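Local coordinates for protein 2-oxoglutarate-dependent dioxygenase DAO (Oryza sativa subsp. indica, PDB 6KUN) that probably inactivates the plant hormone auxin by oxidising indole-3-acetic acid to 2-oxoindole-3-acetic acid, as an iron- and 2-oxoglutarate-dependent dioxygenase, at residues 39-44 with 209-214; 189-194 with 230-235. All coordinates share one frame; numbering follows the deposited sequence.

The two contacts sit on the two sheets of the double-stranded beta-helix (jelly roll), with centres about 19 Å apart. Contact 1 joins the loop entering helix 43-57, in the N-terminal region, to the start of strand 211-215 in the large sheet. Contact 2 pairs strands 191-194 and 232-235, the middle of the small sheet. They meet where Asn214 CB packs 3.7 Å from Val230 CG1, next to His232. Contact 2 reaches the active site directly, since His232 CD2 comes within 3.0 Å of 2-oxoglutarate O5. Contact 1 stands back, the side chain of Phe211 lying about 12 Å from that ligand.

Contact 1 of 2, residues 39-44 with 209-214; sequences HGVPPG and GSFVVN
His39 and Phe211 meet through their first torsions: chi1 of 48° places the His39 ring between its own backbone N and carbonyl carbon, while Phe211 CG swings beside its backbone N, anti to the carbonyl carbon. The two rings form an edge-to-face (T-shaped) pair in which phenylalanine gives the edge and histidine the face. Their planes stand at 80° and their centroids are 4.7 Å apart. Phe211 CE2 lies over the middle of the imidazole, 3.6 Å above its plane, and the two rings come closest at Phe211 CD2 and His39 CD2, 3.5 Å apart. Val41 CG2 adds an apolar contact, 3.8 Å from Phe211 CE2.

Both imidazole nitrogens are used within the ring plane. His39 NE2 donates a short 2.6 Å bond to Gly209 O, reaching it nearly head-on to the carbonyl, with an N-H...O angle of 157°. On the ring's other nitrogen, His39 ND1 accepts the backbone N-H of Val41 at 3.1 Å, which closes the loop upon itself just before helix 43-57, where Pro42 takes the N-cap position. Tyr120 and Leu127 of helix 111-138 also pack against Phe211, whose backbone pairs with Val36 of strand 33-37.

One donor and one acceptor, on the two ring nitrogens, are consistent with a neutral imidazole carrying its proton on NE2. Held by both bonds in its plane and met by Phe211 over one face, the ring has little scope to rotate, and through it the N-terminal loop is tied to the start of strand 211-215, inside the large sheet between strands 33-37 and 179-183.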
loop_
_atom_site.group_PDB
_atom_site.type_symbol
_atom_site.label_atom_id
_atom_site.label_comp_id
_atom_site.label_asym_id
_atom_site.label_seq_id
_atom_site.Cartn_x
_atom_site.Cartn_y
_atom_site.Cartn_z
ATOM N N HIS B 39 1.429 4.705 16.117
ATOM C CA HIS B 39 0.718 3.619 16.764
ATOM C C HIS B 39 1.576 2.377 16.955
ATOM O O HIS B 39 1.145 1.440 17.647
ATOM C CB HIS B 39 -0.501 3.278 15.902
ATOM C CG HIS B 39 -0.165 3.142 14.457
ATOM N ND1 HIS B 39 0.675 2.151 13.987
ATOM C CD2 HIS B 39 -0.460 3.926 13.393
ATOM C CE1 HIS B 39 0.827 2.296 12.681
ATOM N NE2 HIS B 39 0.153 3.367 12.299
ATOM N N GLY B 40 2.738 2.323 16.323
ATOM C CA GLY B 40 3.681 1.263 16.560
ATOM C C GLY B 40 3.399 -0.057 15.878
ATOM O O GLY B 40 4.146 -1.017 16.128
ATOM N N VAL B 41 2.344 -0.164 15.068
ATOM C CA VAL B 41 2.127 -1.388 14.279
ATOM C C VAL B 41 3.157 -1.363 13.156
ATOM O O VAL B 41 3.184 -0.422 12.335
ATOM C CB VAL B 41 0.706 -1.495 13.713
ATOM C CG1 VAL B 41 0.474 -2.876 13.108
ATOM C CG2 VAL B 41 -0.337 -1.244 14.797
ATOM N N PRO B 42 4.041 -2.342 13.085
ATOM C CA PRO B 42 5.174 -2.242 12.158
ATOM C C PRO B 42 4.702 -2.365 10.707
ATOM O O PRO B 42 3.705 -3.041 10.435
ATOM C CB PRO B 42 6.094 -3.403 12.567
ATOM C CG PRO B 42 5.293 -4.273 13.514
ATOM C CD PRO B 42 4.213 -3.418 14.095
ATOM N N PRO B 43 5.389 -1.704 9.770
ATOM C CA PRO B 43 4.983 -1.765 8.354
ATOM C C PRO B 43 5.014 -3.148 7.736
ATOM O O PRO B 43 4.199 -3.470 6.856
ATOM C CB PRO B 43 6.024 -0.861 7.653
ATOM C CG PRO B 43 6.480 0.078 8.704
ATOM C CD PRO B 43 6.464 -0.712 9.998
ATOM N N GLY B 44 5.978 -3.964 8.128
ATOM C CA GLY B 44 6.027 -5.305 7.612
ATOM C C GLY B 44 4.780 -6.079 7.975
ATOM O O GLY B 44 4.216 -6.784 7.133
ATOM N N GLY B 209 -0.765 3.323 6.151
ATOM C CA GLY B 209 -0.120 3.110 7.431
ATOM C C GLY B 209 -0.739 3.817 8.619
ATOM O O GLY B 209 -0.214 3.675 9.735
ATOM N N SER B 210 -1.806 4.604 8.427
ATOM C CA SER B 210 -2.513 5.250 9.526
ATOM C C SER B 210 -3.846 4.542 9.734
ATOM O O SER B 210 -4.349 3.850 8.842
ATOM C CB SER B 210 -2.795 6.726 9.257
ATOM O OG SER B 210 -4.012 6.872 8.534
ATOM N N PHE B 211 -4.391 4.712 10.937
ATOM C CA PHE B 211 -5.682 4.143 11.332
ATOM C C PHE B 211 -6.656 5.293 11.569
ATOM O O PHE B 211 -6.248 6.405 11.884
ATOM C CB PHE B 211 -5.529 3.282 12.609
ATOM C CG PHE B 211 -4.674 2.028 12.419
ATOM C CD1 PHE B 211 -5.224 0.862 11.971
ATOM C CD2 PHE B 211 -3.336 2.026 12.769
ATOM C CE1 PHE B 211 -4.465 -0.302 11.795
ATOM C CE2 PHE B 211 -2.559 0.864 12.610
ATOM C CZ PHE B 211 -3.132 -0.303 12.118
ATOM N N VAL B 212 -7.933 5.020 11.377
ATOM C CA VAL B 212 -9.024 5.925 11.742
ATOM C C VAL B 212 -9.668 5.412 13.011
ATOM O O VAL B 212 -9.933 4.208 13.129
ATOM C CB VAL B 212 -10.048 6.010 10.594
ATOM C CG1 VAL B 212 -11.202 6.916 10.952
ATOM C CG2 VAL B 212 -9.357 6.454 9.321
ATOM N N VAL B 213 -9.952 6.315 13.949
ATOM C CA VAL B 213 -10.669 6.001 15.170
ATOM C C VAL B 213 -12.023 6.700 15.146
ATOM O O VAL B 213 -12.110 7.897 14.847
ATOM C CB VAL B 213 -9.861 6.396 16.418
ATOM C CG1 VAL B 213 -10.657 5.999 17.687
ATOM C CG2 VAL B 213 -8.470 5.748 16.373
ATOM N N ASN B 214 -13.086 5.947 15.421
ATOM C CA ASN B 214 -14.433 6.516 15.535
ATOM C C ASN B 214 -15.002 6.258 16.918
ATOM O O ASN B 214 -14.903 5.136 17.454
ATOM C CB ASN B 214 -15.407 5.866 14.480
ATOM C CG ASN B 214 -15.107 6.332 13.060
ATOM O OD1 ASN B 214 -14.445 7.336 12.847
ATOM N ND2 ASN B 214 -15.603 5.573 12.086
#

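Contact 2 of 2, residues 189-194 with 230-235; sequences GGLEVL and VKHRVQ. With AKG (2-oxoglutaric acid), chain G.
Glu192 and Arg233 form an antiparallel hydrogen-bonded pair, each backbone N reaching the other's O at 2.9 Å. The non-hydrogen-bonded pairs Leu191/Val234 and Val193/His232 flank it, and the strand axes run at 147°. Gln235 N to Gly190 O and Leu194 N to Lys231 O extend the bonding beyond them. One water donates to both Gly189 O and Gln235 O; a second joins Leu194 O to Lys231 N.

Charged groups meet on the face of Glu192 and Arg233. Arg233 approaches side-on, its NE and NH2 each 2.8 Å from the single oxygen OE1 of Glu192, which lies at the guanidinium edge and is met nearly along its C-O axis. The carboxylate is turned 39° from the guanidinium plane. Phe201 of the neighbouring strand 201-203 adds a cation-pi contact to Arg233.

Among apolar contacts, Leu191 CD1 packs 3.9 Å from Val234 CG2 on the face that holds His232. Beyond the strand pairs, Val193 CB lies 3.9 Å from Val230 CG2.

The ligand is met by His232, whose chi1 of 60° sets the ring between backbone N and carbonyl carbon. In the model, with 2-oxoglutarate and indole-3-acetic acid bound, its NE2 makes a weak, 3.3 Å bond to 2-oxoglutarate O2, and its ND1 a weak one to Val230 O. His232, beside His173 and Asp175, is predicted to be an iron ligand.

With both donors falling on one carboxylate oxygen, the Glu192-Arg233 bridge lies on the sheet face other than the one from which His232 reaches 2-oxoglutarate.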
loop_
_atom_site.group_PDB
_atom_site.type_symbol
_atom_site.label_atom_id
_atom_site.label_comp_id
_atom_site.label_asym_id
_atom_site.label_seq_id
_atom_site.Cartn_x
_atom_site.Cartn_y
_atom_site.Cartn_z
ATOM N N GLY B 189 -11.257 4.210 -1.167
ATOM C CA GLY B 189 -11.755 4.942 -0.019
ATOM C C GLY B 189 -13.230 4.677 0.181
ATOM O O GLY B 189 -13.684 3.529 0.209
ATOM N N GLY B 190 -13.999 5.747 0.302
ATOM C CA GLY B 190 -15.434 5.647 0.439
ATOM C C GLY B 190 -15.968 6.000 1.811
ATOM O O GLY B 190 -17.150 6.349 1.915
ATOM N N LEU B 191 -15.158 5.895 2.866
ATOM C CA LEU B 191 -15.651 6.222 4.199
ATOM C C LEU B 191 -15.925 7.712 4.277
ATOM O O LEU B 191 -15.109 8.536 3.851
ATOM C CB LEU B 191 -14.657 5.817 5.289
ATOM C CG LEU B 191 -15.101 6.119 6.726
ATOM C CD1 LEU B 191 -16.339 5.386 7.206
ATOM C CD2 LEU B 191 -13.950 5.843 7.685
ATOM N N GLU B 192 -17.081 8.055 4.833
ATOM C CA GLU B 192 -17.471 9.445 5.005
ATOM C C GLU B 192 -18.056 9.572 6.406
ATOM O O GLU B 192 -18.723 8.649 6.900
ATOM C CB GLU B 192 -18.495 9.850 3.943
ATOM C CG GLU B 192 -17.979 9.816 2.484
ATOM C CD GLU B 192 -19.043 10.286 1.504
ATOM O OE1 GLU B 192 -20.214 10.413 1.923
ATOM O OE2 GLU B 192 -18.711 10.529 0.321
ATOM N N VAL B 193 -17.769 10.679 7.046
ATOM C CA VAL B 193 -18.314 10.971 8.372
ATOM C C VAL B 193 -19.084 12.285 8.326
ATOM O O VAL B 193 -18.736 13.217 7.596
ATOM C CB VAL B 193 -17.202 11.050 9.438
ATOM C CG1 VAL B 193 -16.440 9.715 9.507
ATOM C CG2 VAL B 193 -16.279 12.191 9.104
ATOM N N LEU B 194 -20.137 12.341 9.125
ATOM C CA LEU B 194 -20.945 13.538 9.280
ATOM C C LEU B 194 -20.244 14.480 10.238
ATOM O O LEU B 194 -20.359 14.337 11.459
ATOM C CB LEU B 194 -22.323 13.168 9.812
ATOM C CG LEU B 194 -23.376 14.256 9.674
ATOM C CD1 LEU B 194 -22.950 15.569 10.259
ATOM C CD2 LEU B 194 -23.674 14.432 8.195
ATOM N N VAL B 230 -20.065 9.390 16.228
ATOM C CA VAL B 230 -20.016 9.967 14.894
ATOM C C VAL B 230 -20.873 9.148 13.940
ATOM O O VAL B 230 -20.811 7.921 13.918
ATOM C CB VAL B 230 -18.552 10.066 14.425
ATOM C CG1 VAL B 230 -17.835 8.665 14.406
ATOM C CG2 VAL B 230 -18.491 10.708 13.063
ATOM N N LYS B 231 -21.700 9.830 13.151
ATOM C CA LYS B 231 -22.432 9.170 12.091
ATOM C C LYS B 231 -21.500 9.003 10.903
ATOM O O LYS B 231 -20.757 9.936 10.560
ATOM C CB LYS B 231 -23.676 9.933 11.685
ATOM C CG LYS B 231 -24.722 10.066 12.786
ATOM C CD LYS B 231 -25.967 10.766 12.224
ATOM C CE LYS B 231 -27.097 10.847 13.257
ATOM N NZ LYS B 231 -28.279 11.573 12.710
ATOM N N HIS B 232 -21.538 7.801 10.305
ATOM C CA HIS B 232 -20.671 7.509 9.186
ATOM C C HIS B 232 -21.346 6.559 8.213
ATOM O O HIS B 232 -22.299 5.843 8.542
ATOM C CB HIS B 232 -19.299 6.942 9.611
ATOM C CG HIS B 232 -19.369 5.663 10.394
ATOM N ND1 HIS B 232 -19.689 5.626 11.731
ATOM C CD2 HIS B 232 -19.117 4.383 10.038
ATOM C CE1 HIS B 232 -19.656 4.379 12.159
ATOM N NE2 HIS B 232 -19.308 3.606 11.154
ATOM N N ARG B 233 -20.820 6.584 6.993
ATOM C CA ARG B 233 -21.283 5.726 5.923
ATOM C C ARG B 233 -20.090 5.442 5.011
ATOM O O ARG B 233 -18.988 5.963 5.205
ATOM C CB ARG B 233 -22.435 6.382 5.161
ATOM C CG ARG B 233 -21.975 7.535 4.301
ATOM C CD ARG B 233 -23.125 8.395 3.802
ATOM N NE ARG B 233 -22.619 9.486 2.965
ATOM C CZ ARG B 233 -23.391 10.340 2.301
ATOM N NH1 ARG B 233 -24.708 10.232 2.379
ATOM N NH2 ARG B 233 -22.841 11.305 1.561
ATOM N N VAL B 234 -20.326 4.635 3.992
ATOM C CA VAL B 234 -19.297 4.322 3.002
ATOM C C VAL B 234 -19.919 4.379 1.613
ATOM O O VAL B 234 -20.740 3.516 1.269
ATOM C CB VAL B 234 -18.672 2.943 3.250
ATOM C CG1 VAL B 234 -17.714 2.615 2.105
ATOM C CG2 VAL B 234 -17.939 2.933 4.566
ATOM N N GLN B 235 -19.535 5.383 0.822
ATOM C CA GLN B 235 -19.919 5.421 -0.579
ATOM C C GLN B 235 -19.023 4.509 -1.406
ATOM O O GLN B 235 -17.814 4.434 -1.171
ATOM C CB GLN B 235 -19.790 6.833 -1.152
ATOM C CG GLN B 235 -20.919 7.764 -0.841
ATOM C CD GLN B 235 -20.727 9.098 -1.536
ATOM O OE1 GLN B 235 -19.909 9.221 -2.450
ATOM N NE2 GLN B 235 -21.473 10.108 -1.101
HETATM C C1 AKG G . -17.866 0.673 10.321
HETATM O O1 AKG G . -16.649 0.851 10.543
HETATM O O2 AKG G . -18.659 0.329 11.224
HETATM C C2 AKG G . -18.377 0.873 8.968
HETATM O O5 AKG G . -19.248 1.700 8.757
HETATM C C3 AKG G . -17.822 0.048 7.831
HETATM C C4 AKG G . -16.311 -0.071 7.982
HETATM C C5 AKG G . -15.752 -0.874 6.831
HETATM O O3 AKG G . -15.012 -0.297 6.005
HETATM O O4 AKG G . -16.050 -2.085 6.748
HETATM O O HOH W 1 -15.712 2.687 -1.343
HETATM O O HOH W 2 -21.832 12.673 13.109
#